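Local coordinates for putative exported protein (Peptoclostridium difficile, PDB 5TTA) that is of unknown function but is probably exported, being made with a predicted signal sequence, and belongs to an uncharacterised family of the E-set clan, at residues W57-S68 / P180-F191; Q96-V104 / G113-G121. One frame throughout, in Å; residues are numbered along the deposited sequence.

After strand 41-50 the chain lays down strand 58-66, and interaction 1 is completed only much later, when strand 183-189 returns to pair with it and closes a loop of 111 residues. Interaction 2 lies wholly within that loop: residues 96-104 and 113-121 meet after an excursion of only eight residues, so the two contacts nest and do not cross. The first joins two strands of a three-stranded antiparallel sheet, the second folds an irregular lobe beside the short pair 96-98 and 121-123. Although their centres lie about 26 Å apart, they touch through Trp57, whose indole packs on Asn97 and Val119 and probably hydrogen-bonds to Gly117.

Interaction 1: residues W57-S68 / P180-F191; sequences WPSNVISLTNSS and PGKNQNDAFLLF
The edge of the Phe191 ring points into the face of the Trp57 indole, a T-shaped stack with the planes 82° apart and Phe191 CZ 3.6 Å from Trp57 CE3. Followed outward, the Leu189 side chain has its CB 4.1 Å from Pro58 O and its CG near Ser59 OG; CD1 reaches the indole at Trp57 CE3 and CZ3, while CD2 touches CE3 as well and lies 3.4 Å from both Ser59 OG and Pro58 O.

From here the two strands run antiparallel, from Ser59 with Leu189 to Thr65 with Asn183, alternating non-hydrogen-bonded and hydrogen-bonded pairs. The latter, Asn60-Phe188, Ile62-Asp186 and Leu64-Gln184, are each doubly bonded through the backbone. Leu190 N to Pro58 O and Gly181 N to Asn66 O (2.8 Å) continue the ladder beyond the two ends.

On the face of Ile62 and Phe188, Ile62 CG1 is anti to the carbonyl carbon (chi1 -51°), and the extended chain carries CD1 to 3.6 Å from Phe188 CE1. Next along, Leu64 CD1 crosses the Asp186 carboxylate, 3.4 Å from OD2. Gln184 NE2 approaches the syn lone pair of Asp186 OD1, and Tyr75 binds OD2, so both oxygens are held. The other face is more polar: Val61 CG1 touches the amide of Asn185, and Asn183 ND2 makes a weak, bent bond to Thr65 OG1, which also binds Asn44. At the end of the strand Asn66 OD1 closes an Asx turn, accepting from both N and OG of Ser68, and its ND2 donates to Lys70 O.

Strand 58-66 is the middle strand of its sheet, flanked by 41-50 and 183-189; beneath the face of Asn60, Leu64 and Phe188 lie strands 72-82 and 205-215, with Tyr134 stacked on Phe188.

Interaction 2: residues Q96-V104 / G113-G121; sequences QNVAADGEV and GVDYGIVTG
Two waters bridge Tyr116 to residues 96-104, one at its backbone carbonyl and the other at its phenol, although both lie doubtfully close to the tyrosine oxygens. Water 1 accepts from Asn97 ND2 and donates to Tyr116 O, with a weaker bond to Val98 O; Asn97 ND2 also binds Ser106 O. Water 2 accepts from Tyr116 OH and donates to both Asp101 OD2 and Glu103 OE1. It therefore links the two carboxylates, and may ease the repulsion expected if both are charged.

The phenol ring is wedged against the turn. Ala99 CB meets its edge, 3.6 Å from Tyr116 CD1, and Glu103 CB comes to 3.4 Å from Tyr116 CE1. The Glu103 chain leaves CB trans to the amide nitrogen (chi1 -159°) and bends at chi2, which brings CG alongside CE1 and CZ before its carboxylate turns to water 2.

The turn is type I, from Ala99 to Gly102, and is joined to an Asx turn in which Asp101 OD1 accepts from Glu103 N, met from above the carboxylate plane. A second type I turn, from Asp115 to Ile118, is likewise built on an Asx turn, here between Asp115 OD1 and Gly117 N. The two turns belong to an irregular lobe next to the small antiparallel pair of strands 96-98 and 121-123.

Beyond Tyr116, the Val114 methyls lie across the Asp101 side chain, and Thr120 CG2 sits 3.5 Å from Ala100 N. Val98 N donates to Gly121 O, while Val98 O receives Thr120 N at 3.0 Å. Asn97 CB packs on both methyls of Val119, whose backbone N is bound by Gln196.

Interaction 1: residues W57-S68 / P180-F191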
loop_
_atom_site.group_PDB
_atom_site.type_symbol
_atom_site.label_atom_id
_atom_site.label_comp_id
_atom_site.label_asym_id
_atom_site.label_seq_id
_atom_site.Cartn_x
_atom_site.Cartn_y
_atom_site.Cartn_z
ATOM N N TRP A 57 -21.461 8.354 21.156
ATOM C CA TRP A 57 -20.115 8.888 21.028
ATOM C C TRP A 57 -20.137 10.217 20.262
ATOM O O TRP A 57 -20.910 10.378 19.308
ATOM C CB TRP A 57 -19.196 7.912 20.321
ATOM C CG TRP A 57 -18.695 6.769 21.197
ATOM C CD1 TRP A 57 -19.134 6.414 22.458
ATOM C CD2 TRP A 57 -17.692 5.830 20.838
ATOM N NE1 TRP A 57 -18.418 5.325 22.913
ATOM C CE2 TRP A 57 -17.534 4.941 21.932
ATOM C CE3 TRP A 57 -16.878 5.668 19.705
ATOM C CZ2 TRP A 57 -16.601 3.904 21.918
ATOM C CZ3 TRP A 57 -15.953 4.626 19.694
ATOM C CH2 TRP A 57 -15.833 3.751 20.791
ATOM N N PRO A 58 -19.303 11.180 20.659
ATOM C CA PRO A 58 -19.269 12.503 20.004
ATOM C C PRO A 58 -18.324 12.554 18.819
ATOM O O PRO A 58 -17.208 12.029 18.861
ATOM C CB PRO A 58 -18.734 13.424 21.117
ATOM C CG PRO A 58 -17.752 12.540 21.872
ATOM C CD PRO A 58 -18.377 11.093 21.805
ATOM N N SER A 59 -18.758 13.246 17.759
ATOM C CA SER A 59 -17.877 13.503 16.625
ATOM C C SER A 59 -18.001 14.955 16.181
ATOM O O SER A 59 -19.079 15.550 16.218
ATOM C CB SER A 59 -18.193 12.628 15.390
ATOM O OG SER A 59 -17.949 11.241 15.597
ATOM N N ASN A 60 -16.889 15.491 15.688
ATOM C CA ASN A 60 -16.896 16.757 14.949
ATOM C C ASN A 60 -17.341 16.437 13.525
ATOM O O ASN A 60 -16.601 15.790 12.775
ATOM C CB ASN A 60 -15.481 17.336 15.019
ATOM C CG ASN A 60 -15.272 18.571 14.150
ATOM O OD1 ASN A 60 -14.126 18.934 13.852
ATOM N ND2 ASN A 60 -16.327 19.201 13.767
ATOM N N VAL A 61 -18.552 16.831 13.150
ATOM C CA VAL A 61 -19.092 16.499 11.834
ATOM C C VAL A 61 -19.007 17.741 10.953
ATOM O O VAL A 61 -19.661 18.757 11.224
ATOM C CB VAL A 61 -20.528 15.977 11.927
ATOM C CG1 VAL A 61 -21.064 15.648 10.503
ATOM C CG2 VAL A 61 -20.563 14.707 12.843
ATOM N N ILE A 62 -18.186 17.660 9.911
ATOM C CA ILE A 62 -17.969 18.759 8.963
ATOM C C ILE A 62 -18.780 18.466 7.707
ATOM O O ILE A 62 -18.533 17.463 7.019
ATOM C CB ILE A 62 -16.477 18.920 8.636
ATOM C CG1 ILE A 62 -15.693 18.996 9.950
ATOM C CG2 ILE A 62 -16.269 20.177 7.756
ATOM C CD1 ILE A 62 -14.188 19.007 9.798
ATOM N N SER A 63 -19.757 19.329 7.420
ATOM C CA SER A 63 -20.604 19.164 6.242
ATOM C C SER A 63 -19.968 19.928 5.087
ATOM O O SER A 63 -19.767 21.148 5.175
ATOM C CB SER A 63 -22.022 19.638 6.530
ATOM O OG SER A 63 -22.760 19.724 5.324
ATOM N N LEU A 64 -19.595 19.199 4.040
ATOM C CA LEU A 64 -18.856 19.710 2.896
ATOM C C LEU A 64 -19.670 19.617 1.608
ATOM O O LEU A 64 -20.517 18.718 1.427
ATOM C CB LEU A 64 -17.553 18.918 2.698
ATOM C CG LEU A 64 -16.576 18.837 3.865
ATOM C CD1 LEU A 64 -15.511 17.779 3.574
ATOM C CD2 LEU A 64 -15.933 20.198 4.066
ATOM N N THR A 65 -19.371 20.535 0.693
ATOM C CA THR A 65 -19.915 20.533 -0.666
ATOM C C THR A 65 -18.763 20.828 -1.621
ATOM O O THR A 65 -18.108 21.858 -1.471
ATOM C CB THR A 65 -21.016 21.593 -0.846
ATOM O OG1 THR A 65 -22.152 21.284 -0.017
ATOM C CG2 THR A 65 -21.445 21.691 -2.322
ATOM N N ASN A 66 -18.518 19.955 -2.596
ATOM C CA ASN A 66 -17.552 20.235 -3.670
ATOM C C ASN A 66 -18.215 21.138 -4.702
ATOM O O ASN A 66 -18.939 20.667 -5.576
ATOM C CB ASN A 66 -17.079 18.943 -4.324
ATOM C CG ASN A 66 -16.057 19.176 -5.446
ATOM O OD1 ASN A 66 -15.804 20.302 -5.855
ATOM N ND2 ASN A 66 -15.465 18.093 -5.936
ATOM N N SER A 67 -17.955 22.437 -4.631
ATOM C CA SER A 67 -18.605 23.370 -5.543
ATOM C C SER A 67 -17.871 23.528 -6.871
ATOM O O SER A 67 -18.345 24.270 -7.734
ATOM C CB SER A 67 -18.760 24.733 -4.866
ATOM O OG SER A 67 -17.533 25.150 -4.291
ATOM N N SER A 68 -16.742 22.859 -7.059
ATOM C CA SER A 68 -15.976 23.008 -8.283
ATOM C C SER A 68 -16.398 21.964 -9.308
ATOM O O SER A 68 -17.238 21.093 -9.054
ATOM C CB SER A 68 -14.480 22.914 -7.998
ATOM O OG SER A 68 -14.061 21.573 -7.875
ATOM N N PRO A 180 -17.576 16.203 -8.201
ATOM C CA PRO A 180 -18.131 17.565 -8.327
ATOM C C PRO A 180 -19.613 17.588 -7.959
ATOM O O PRO A 180 -20.375 16.698 -8.334
ATOM C CB PRO A 180 -17.916 17.916 -9.812
ATOM C CG PRO A 180 -16.847 16.995 -10.288
ATOM C CD PRO A 180 -16.931 15.740 -9.442
ATOM N N GLY A 181 -20.012 18.614 -7.202
ATOM C CA GLY A 181 -21.372 18.740 -6.706
ATOM C C GLY A 181 -21.730 17.901 -5.489
ATOM O O GLY A 181 -22.786 18.144 -4.882
ATOM N N LYS A 182 -20.900 16.938 -5.096
ATOM C CA LYS A 182 -21.220 16.072 -3.955
ATOM C C LYS A 182 -21.354 16.847 -2.637
ATOM O O LYS A 182 -20.498 17.663 -2.277
ATOM C CB LYS A 182 -20.138 14.999 -3.836
ATOM C CG LYS A 182 -20.248 14.045 -2.652
ATOM C CD LYS A 182 -21.282 12.976 -2.858
ATOM C CE LYS A 182 -21.028 11.824 -1.888
ATOM N NZ LYS A 182 -21.783 10.634 -2.351
ATOM N N ASN A 183 -22.426 16.571 -1.893
ATOM C CA ASN A 183 -22.512 16.949 -0.482
ATOM C C ASN A 183 -22.154 15.741 0.374
ATOM O O ASN A 183 -22.678 14.647 0.142
ATOM C CB ASN A 183 -23.936 17.403 -0.124
ATOM C CG ASN A 183 -24.446 18.492 -1.029
ATOM O OD1 ASN A 183 -25.545 18.397 -1.572
ATOM N ND2 ASN A 183 -23.658 19.537 -1.191
ATOM N N GLN A 184 -21.275 15.912 1.359
ATOM C CA GLN A 184 -21.069 14.798 2.289
ATOM C C GLN A 184 -20.597 15.310 3.637
ATOM O O GLN A 184 -20.004 16.385 3.742
ATOM C CB GLN A 184 -20.080 13.765 1.750
ATOM C CG GLN A 184 -18.678 14.223 1.573
ATOM C CD GLN A 184 -17.808 13.121 0.988
ATOM O OE1 GLN A 184 -18.140 12.544 -0.056
ATOM N NE2 GLN A 184 -16.710 12.803 1.668
ATOM N N ASN A 185 -20.854 14.504 4.670
ATOM C CA ASN A 185 -20.322 14.731 6.013
ATOM C C ASN A 185 -19.032 13.943 6.198
ATOM O O ASN A 185 -18.994 12.723 5.958
ATOM C CB ASN A 185 -21.317 14.285 7.094
ATOM C CG ASN A 185 -22.499 15.210 7.226
ATOM O OD1 ASN A 185 -22.382 16.427 7.075
ATOM N ND2 ASN A 185 -23.662 14.635 7.486
ATOM N N ASP A 186 -17.988 14.626 6.660
ATOM C CA ASP A 186 -16.759 13.981 7.096
ATOM C C ASP A 186 -16.669 14.134 8.607
ATOM O O ASP A 186 -16.615 15.263 9.114
ATOM C CB ASP A 186 -15.548 14.585 6.384
ATOM C CG ASP A 186 -15.468 14.161 4.911
ATOM O OD1 ASP A 186 -16.369 13.422 4.455
ATOM O OD2 ASP A 186 -14.507 14.568 4.212
ATOM N N ALA A 187 -16.676 13.002 9.321
ATOM C CA ALA A 187 -16.862 12.979 10.770
ATOM C C ALA A 187 -15.599 12.502 11.473
ATOM O O ALA A 187 -14.945 11.553 11.025
ATOM C CB ALA A 187 -18.031 12.078 11.173
ATOM N N PHE A 188 -15.262 13.160 12.583
ATOM C CA PHE A 188 -14.056 12.847 13.342
ATOM C C PHE A 188 -14.391 12.775 14.825
ATOM O O PHE A 188 -14.837 13.765 15.410
ATOM C CB PHE A 188 -12.980 13.900 13.088
ATOM C CG PHE A 188 -12.792 14.216 11.637
ATOM C CD1 PHE A 188 -13.547 15.218 11.031
ATOM C CD2 PHE A 188 -11.872 13.506 10.877
ATOM C CE1 PHE A 188 -13.379 15.530 9.702
ATOM C CE2 PHE A 188 -11.704 13.805 9.525
ATOM C CZ PHE A 188 -12.443 14.832 8.950
ATOM N N LEU A 189 -14.149 11.603 15.433
ATOM C CA LEU A 189 -14.420 11.415 16.860
ATOM C C LEU A 189 -13.730 12.505 17.683
ATOM O O LEU A 189 -12.581 12.875 17.414
ATOM C CB LEU A 189 -13.960 10.008 17.303
ATOM C CG LEU A 189 -14.882 8.879 16.797
ATOM C CD1 LEU A 189 -14.302 7.456 17.073
ATOM C CD2 LEU A 189 -16.219 9.035 17.494
ATOM N N LEU A 190 -14.448 13.038 18.683
ATOM C CA LEU A 190 -13.949 14.181 19.491
ATOM C C LEU A 190 -14.261 13.916 20.973
ATOM O O LEU A 190 -15.199 14.465 21.555
ATOM C CB LEU A 190 -14.549 15.493 18.988
ATOM C CG LEU A 190 -13.863 16.767 19.510
ATOM C CD1 LEU A 190 -12.512 16.837 18.830
ATOM C CD2 LEU A 190 -14.669 17.978 19.161
ATOM N N PHE A 191 -13.460 13.018 21.575
ATOM C CA PHE A 191 -13.656 12.585 22.953
ATOM C C PHE A 191 -13.233 13.618 23.986
ATOM O O PHE A 191 -13.856 13.698 25.044
ATOM C CB PHE A 191 -12.888 11.285 23.197
ATOM C CG PHE A 191 -13.411 10.128 22.405
ATOM C CD1 PHE A 191 -12.632 9.535 21.431
ATOM C CD2 PHE A 191 -14.713 9.669 22.608
ATOM C CE1 PHE A 191 -13.113 8.452 20.692
ATOM C CE2 PHE A 191 -15.214 8.579 21.882
ATOM C CZ PHE A 191 -14.415 7.973 20.919
#

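Interaction 2: residues Q96-V104 / G113-G121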
loop_
_atom_site.group_PDB
_atom_site.type_symbol
_atom_site.label_atom_id
_atom_site.label_comp_id
_atom_site.label_asym_id
_atom_site.label_seq_id
_atom_site.Cartn_x
_atom_site.Cartn_y
_atom_site.Cartn_z
ATOM N N GLN A 96 -7.739 9.157 21.365
ATOM C CA GLN A 96 -8.449 7.889 21.281
ATOM C C GLN A 96 -9.171 7.592 22.591
ATOM O O GLN A 96 -8.770 8.048 23.664
ATOM C CB GLN A 96 -7.493 6.738 20.973
ATOM C CG GLN A 96 -6.716 6.877 19.676
ATOM C CD GLN A 96 -5.804 5.688 19.428
ATOM O OE1 GLN A 96 -6.152 4.779 18.669
ATOM N NE2 GLN A 96 -4.630 5.684 20.070
ATOM N N ASN A 97 -10.239 6.809 22.494
ATOM C CA ASN A 97 -10.991 6.431 23.673
ATOM C C ASN A 97 -10.259 5.304 24.383
ATOM O O ASN A 97 -9.553 4.511 23.758
ATOM C CB ASN A 97 -12.411 6.000 23.291
ATOM C CG ASN A 97 -12.431 4.850 22.291
ATOM O OD1 ASN A 97 -11.987 4.981 21.151
ATOM N ND2 ASN A 97 -12.940 3.712 22.722
ATOM N N VAL A 98 -10.428 5.245 25.693
ATOM C CA VAL A 98 -9.882 4.161 26.504
ATOM C C VAL A 98 -11.047 3.406 27.130
ATOM O O VAL A 98 -12.088 3.993 27.437
ATOM C CB VAL A 98 -8.913 4.703 27.583
ATOM C CG1 VAL A 98 -8.272 3.568 28.373
ATOM C CG2 VAL A 98 -7.835 5.589 26.939
ATOM N N ALA A 99 -10.877 2.094 27.292
ATOM C CA ALA A 99 -11.875 1.214 27.893
ATOM C C ALA A 99 -11.429 0.760 29.278
ATOM O O ALA A 99 -10.266 0.903 29.663
ATOM C CB ALA A 99 -12.139 -0.011 27.003
ATOM N N ALA A 100 -12.378 0.183 30.023
ATOM C CA ALA A 100 -12.128 -0.175 31.420
ATOM C C ALA A 100 -10.940 -1.122 31.567
ATOM O O ALA A 100 -10.174 -1.016 32.532
ATOM C CB ALA A 100 -13.384 -0.789 32.031
ATOM N N ASP A 101 -10.761 -2.044 30.618
ATOM C CA ASP A 101 -9.649 -2.988 30.638
ATOM C C ASP A 101 -8.381 -2.412 30.017
ATOM O O ASP A 101 -7.421 -3.158 29.777
ATOM C CB ASP A 101 -10.036 -4.296 29.924
ATOM C CG ASP A 101 -10.279 -4.117 28.403
ATOM O OD1 ASP A 101 -10.190 -2.979 27.890
ATOM O OD2 ASP A 101 -10.577 -5.122 27.711
ATOM N N GLY A 102 -8.369 -1.109 29.736
ATOM C CA GLY A 102 -7.213 -0.444 29.176
ATOM C C GLY A 102 -7.129 -0.449 27.665
ATOM O O GLY A 102 -6.196 0.149 27.115
ATOM N N GLU A 103 -8.060 -1.106 26.975
ATOM C CA GLU A 103 -8.022 -1.117 25.523
ATOM C C GLU A 103 -8.211 0.302 24.982
ATOM O O GLU A 103 -9.067 1.053 25.453
ATOM C CB GLU A 103 -9.107 -2.033 24.970
ATOM C CG GLU A 103 -8.829 -2.484 23.559
ATOM C CD GLU A 103 -7.550 -3.293 23.473
ATOM O OE1 GLU A 103 -7.280 -4.071 24.416
ATOM O OE2 GLU A 103 -6.814 -3.147 22.468
ATOM N N VAL A 104 -7.423 0.659 23.969
ATOM C CA VAL A 104 -7.443 2.001 23.388
ATOM C C VAL A 104 -7.961 1.910 21.963
ATOM O O VAL A 104 -7.459 1.112 21.161
ATOM C CB VAL A 104 -6.044 2.635 23.425
ATOM C CG1 VAL A 104 -6.057 4.049 22.773
ATOM C CG2 VAL A 104 -5.527 2.671 24.867
ATOM N N GLY A 113 -15.676 -9.863 27.402
ATOM C CA GLY A 113 -16.968 -9.264 27.686
ATOM C C GLY A 113 -16.962 -7.830 28.184
ATOM O O GLY A 113 -18.002 -7.329 28.621
ATOM N N VAL A 114 -15.821 -7.154 28.119
ATOM C CA VAL A 114 -15.742 -5.759 28.558
ATOM C C VAL A 114 -16.364 -4.873 27.494
ATOM O O VAL A 114 -16.065 -5.014 26.302
ATOM C CB VAL A 114 -14.288 -5.353 28.834
ATOM C CG1 VAL A 114 -14.128 -3.787 28.841
ATOM C CG2 VAL A 114 -13.809 -5.947 30.143
ATOM N N ASP A 115 -17.218 -3.946 27.922
ATOM C CA ASP A 115 -17.907 -3.038 27.011
ATOM C C ASP A 115 -16.983 -1.884 26.627
ATOM O O ASP A 115 -16.718 -0.999 27.446
ATOM C CB ASP A 115 -19.185 -2.525 27.671
ATOM C CG ASP A 115 -20.116 -1.859 26.696
ATOM O OD1 ASP A 115 -19.651 -1.479 25.598
ATOM O OD2 ASP A 115 -21.319 -1.710 27.027
ATOM N N TYR A 116 -16.520 -1.878 25.370
ATOM C CA TYR A 116 -15.714 -0.780 24.834
ATOM C C TYR A 116 -16.524 0.488 24.605
ATOM O O TYR A 116 -15.937 1.572 24.476
ATOM C CB TYR A 116 -15.086 -1.179 23.494
ATOM C CG TYR A 116 -14.064 -2.297 23.536
ATOM C CD1 TYR A 116 -13.177 -2.436 24.605
ATOM C CD2 TYR A 116 -13.970 -3.202 22.487
ATOM C CE1 TYR A 116 -12.231 -3.453 24.623
ATOM C CE2 TYR A 116 -13.033 -4.218 22.495
ATOM C CZ TYR A 116 -12.166 -4.339 23.557
ATOM O OH TYR A 116 -11.243 -5.355 23.543
ATOM N N GLY A 117 -17.853 0.372 24.509
ATOM C CA GLY A 117 -18.681 1.546 24.314
ATOM C C GLY A 117 -18.564 2.539 25.453
ATOM O O GLY A 117 -18.741 3.738 25.248
ATOM N N ILE A 118 -18.234 2.058 26.651
ATOM C CA ILE A 118 -18.118 2.896 27.839
ATOM C C ILE A 118 -16.710 3.486 27.867
ATOM O O ILE A 118 -15.715 2.771 28.022
ATOM C CB ILE A 118 -18.433 2.094 29.106
ATOM C CG1 ILE A 118 -19.907 1.683 29.098
ATOM C CG2 ILE A 118 -18.117 2.892 30.345
ATOM C CD1 ILE A 118 -20.271 0.651 30.134
ATOM N N VAL A 119 -16.612 4.799 27.709
ATOM C CA VAL A 119 -15.320 5.447 27.559
ATOM C C VAL A 119 -14.899 5.912 28.946
ATOM O O VAL A 119 -15.512 6.820 29.517
ATOM C CB VAL A 119 -15.401 6.605 26.552
ATOM C CG1 VAL A 119 -14.061 7.326 26.414
ATOM C CG2 VAL A 119 -15.879 6.064 25.198
ATOM N N THR A 120 -13.873 5.263 29.505
ATOM C CA THR A 120 -13.415 5.595 30.847
ATOM C C THR A 120 -12.370 6.707 30.854
ATOM O O THR A 120 -12.101 7.273 31.921
ATOM C CB THR A 120 -12.859 4.343 31.552
ATOM O OG1 THR A 120 -11.532 4.061 31.094
ATOM C CG2 THR A 120 -13.736 3.119 31.264
ATOM N N GLY A 121 -11.799 7.041 29.697
ATOM C CA GLY A 121 -10.797 8.090 29.604
ATOM C C GLY A 121 -10.387 8.285 28.156
ATOM O O GLY A 121 -10.939 7.662 27.239
HETATM O O HOH W 1 -13.670 2.513 25.127
HETATM O O HOH W 2 -9.530 -5.752 25.198
#